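Local coordinates for protein ParB-C (Sulfolobus sp. NOB8H2, PDB 4RS7) that probably binds DNA through a histone-like fold, as the C-terminal domain of the ParB component of an archaeal DNA segregation machinery, at residues Ser5-Met10 with Ile33-Met37. Numbering follows the deposited sequence.
Sequences SLYRAM and IWRNM
A Met-aromatic contact and a patch of apolar packing centred on the indole of Trp-34 join the short N-terminal helix 2-9 to the long helix 24-50. The selenium of Met-10, a selenomethionine, lies 4.8 Å from the centroid of the five-membered ring of Trp-34, obliquely at 31° from the ring normal. CD1 of Leu-6 lies above the indole plane, offset toward its rim and 3.8 Å from CE3 of Trp-34; the two side chains pass each other running in opposite directions. At the benzo part, the methyl of Ala-9 is tightly packed, with CB 3.3 Å from CZ2 of Trp-34, and the carbonyl O of Ser-5 approaches CH2 of that ring to 3.9 Å. With CG anti to the backbone nitrogen (chi1 174°), the indole is carried across to the short helix; the axes of segments 5-9 and 33-37, inclined at 71°, come no closer than 11.7 Å. Helix 24-50 is probably the long helix of the histone-like fold, and this contact packs helix 2-9 against its N-terminal half; the second subunit borders the site, its Met-73 touching Trp-34. Replacing Trp-34 with an alanine would probably leave a gap between the helices and deprive Leu-6, Ala-9 and Met-10 of their shared apolar partner. The guanidinium of Arg-35 lies across the indole from Leu-6, its centre over CZ3 of Trp-34, while its NH2 is 3.9 Å from CB of Ser-5. Two polar atoms have partners outside the segments: NE of Arg-35 bonds the hydroxyl of Tyr-31, and OG of Ser-5 the carbonyl O of Ala-1.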
loop_
_atom_site.group_PDB
_atom_site.type_symbol
_atom_site.label_atom_id
_atom_site.label_comp_id
_atom_site.label_asym_id
_atom_site.label_seq_id
_atom_site.Cartn_x
_atom_site.Cartn_y
_atom_site.Cartn_z
ATOM N N SER A 5 -19.583 2.528 -9.971
ATOM C CA SER A 5 -18.354 1.765 -9.780
ATOM C C SER A 5 -17.944 1.815 -8.314
ATOM O O SER A 5 -17.601 0.795 -7.720
ATOM C CB SER A 5 -17.231 2.312 -10.661
ATOM O OG SER A 5 -17.493 2.066 -12.030
ATOM N N LEU A 6 -17.999 3.011 -7.738
ATOM C CA LEU A 6 -17.656 3.205 -6.334
ATOM C C LEU A 6 -18.523 2.337 -5.423
ATOM O O LEU A 6 -18.017 1.676 -4.515
ATOM C CB LEU A 6 -17.806 4.677 -5.949
ATOM C CG LEU A 6 -17.565 4.988 -4.471
ATOM C CD1 LEU A 6 -16.095 4.780 -4.119
ATOM C CD2 LEU A 6 -18.007 6.403 -4.135
ATOM N N TYR A 7 -19.829 2.337 -5.672
ATOM C CA TYR A 7 -20.762 1.582 -4.840
ATOM C C TYR A 7 -20.511 0.079 -4.899
ATOM O O TYR A 7 -20.650 -0.618 -3.893
ATOM C CB TYR A 7 -22.206 1.897 -5.225
ATOM C CG TYR A 7 -22.613 3.324 -4.934
ATOM C CD1 TYR A 7 -23.629 3.938 -5.654
ATOM C CD2 TYR A 7 -21.981 4.057 -3.936
ATOM C CE1 TYR A 7 -24.004 5.241 -5.391
ATOM C CE2 TYR A 7 -22.350 5.362 -3.665
ATOM C CZ TYR A 7 -23.362 5.948 -4.399
ATOM O OH TYR A 7 -23.739 7.244 -4.137
ATOM N N ARG A 8 -20.152 -0.425 -6.076
ATOM C CA ARG A 8 -19.825 -1.842 -6.205
ATOM C C ARG A 8 -18.567 -2.185 -5.416
ATOM O O ARG A 8 -18.487 -3.240 -4.781
ATOM C CB ARG A 8 -19.663 -2.245 -7.674
ATOM C CG ARG A 8 -20.985 -2.483 -8.401
ATOM C CD ARG A 8 -20.760 -3.078 -9.786
ATOM N NE ARG A 8 -20.016 -2.169 -10.651
ATOM C CZ ARG A 8 -20.579 -1.298 -11.484
ATOM N NH1 ARG A 8 -21.901 -1.217 -11.572
ATOM N NH2 ARG A 8 -19.820 -0.510 -12.234
ATOM N N ALA A 9 -17.589 -1.285 -5.454
ATOM C CA ALA A 9 -16.321 -1.509 -4.768
ATOM C C ALA A 9 -16.429 -1.254 -3.267
ATOM O O ALA A 9 -15.720 -1.875 -2.478
ATOM C CB ALA A 9 -15.226 -0.646 -5.376
HETATM N N MSE A 10 -17.322 -0.348 -2.876
HETATM C CA MSE A 10 -17.445 0.037 -1.476
HETATM C C MSE A 10 -18.898 0.003 -0.995
HETATM O O MSE A 10 -19.567 1.039 -0.945
HETATM C CB MSE A 10 -16.833 1.425 -1.248
HETATM C CG MSE A 10 -15.371 1.535 -1.696
HETATM SE SE MSE A 10 -14.470 3.128 -1.027
HETATM C CE MSE A 10 -14.615 2.747 0.890
ATOM N N ILE A 33 -11.065 10.187 -4.228
ATOM C CA ILE A 33 -10.067 9.680 -3.297
ATOM C C ILE A 33 -9.801 8.189 -3.529
ATOM O O ILE A 33 -8.652 7.747 -3.505
ATOM C CB ILE A 33 -10.506 9.917 -1.833
ATOM C CG1 ILE A 33 -10.675 11.414 -1.564
ATOM C CG2 ILE A 33 -9.509 9.313 -0.874
ATOM C CD1 ILE A 33 -9.397 12.214 -1.736
ATOM N N TRP A 34 -10.871 7.425 -3.747
ATOM C CA TRP A 34 -10.775 6.001 -4.076
ATOM C C TRP A 34 -9.872 5.783 -5.282
ATOM O O TRP A 34 -8.992 4.920 -5.267
ATOM C CB TRP A 34 -12.172 5.433 -4.356
ATOM C CG TRP A 34 -12.198 4.013 -4.851
ATOM C CD1 TRP A 34 -11.610 2.926 -4.267
ATOM C CD2 TRP A 34 -12.886 3.521 -6.008
ATOM N NE1 TRP A 34 -11.873 1.792 -5.002
ATOM C CE2 TRP A 34 -12.657 2.133 -6.077
ATOM C CE3 TRP A 34 -13.667 4.123 -7.001
ATOM C CZ2 TRP A 34 -13.177 1.337 -7.097
ATOM C CZ3 TRP A 34 -14.186 3.330 -8.013
ATOM C CH2 TRP A 34 -13.939 1.952 -8.050
ATOM N N ARG A 35 -10.093 6.576 -6.328
ATOM C CA ARG A 35 -9.273 6.504 -7.533
ATOM C C ARG A 35 -7.837 6.944 -7.265
ATOM O O ARG A 35 -6.890 6.290 -7.698
ATOM C CB ARG A 35 -9.876 7.358 -8.656
ATOM C CG ARG A 35 -11.185 6.832 -9.218
ATOM C CD ARG A 35 -11.058 5.394 -9.686
ATOM N NE ARG A 35 -12.223 4.983 -10.464
ATOM C CZ ARG A 35 -12.523 3.723 -10.763
ATOM N NH1 ARG A 35 -11.747 2.734 -10.339
ATOM N NH2 ARG A 35 -13.609 3.451 -11.481
ATOM N N ASN A 36 -7.676 8.056 -6.553
ATOM C CA ASN A 36 -6.347 8.589 -6.268
ATOM C C ASN A 36 -5.494 7.628 -5.445
ATOM O O ASN A 36 -4.278 7.529 -5.638
ATOM C CB ASN A 36 -6.440 9.944 -5.557
ATOM C CG ASN A 36 -6.993 11.044 -6.452
ATOM O OD1 ASN A 36 -7.119 10.872 -7.667
ATOM N ND2 ASN A 36 -7.316 12.185 -5.854
HETATM N N MSE A 37 -6.143 6.921 -4.527
HETATM C CA MSE A 37 -5.463 5.975 -3.649
HETATM C C MSE A 37 -4.755 4.875 -4.441
HETATM O O MSE A 37 -3.685 4.399 -4.045
HETATM C CB MSE A 37 -6.471 5.349 -2.689
HETATM C CG MSE A 37 -5.866 4.819 -1.420
HETATM SE SE MSE A 37 -5.498 6.256 -0.166
HETATM C CE MSE A 37 -7.154 6.223 0.862
#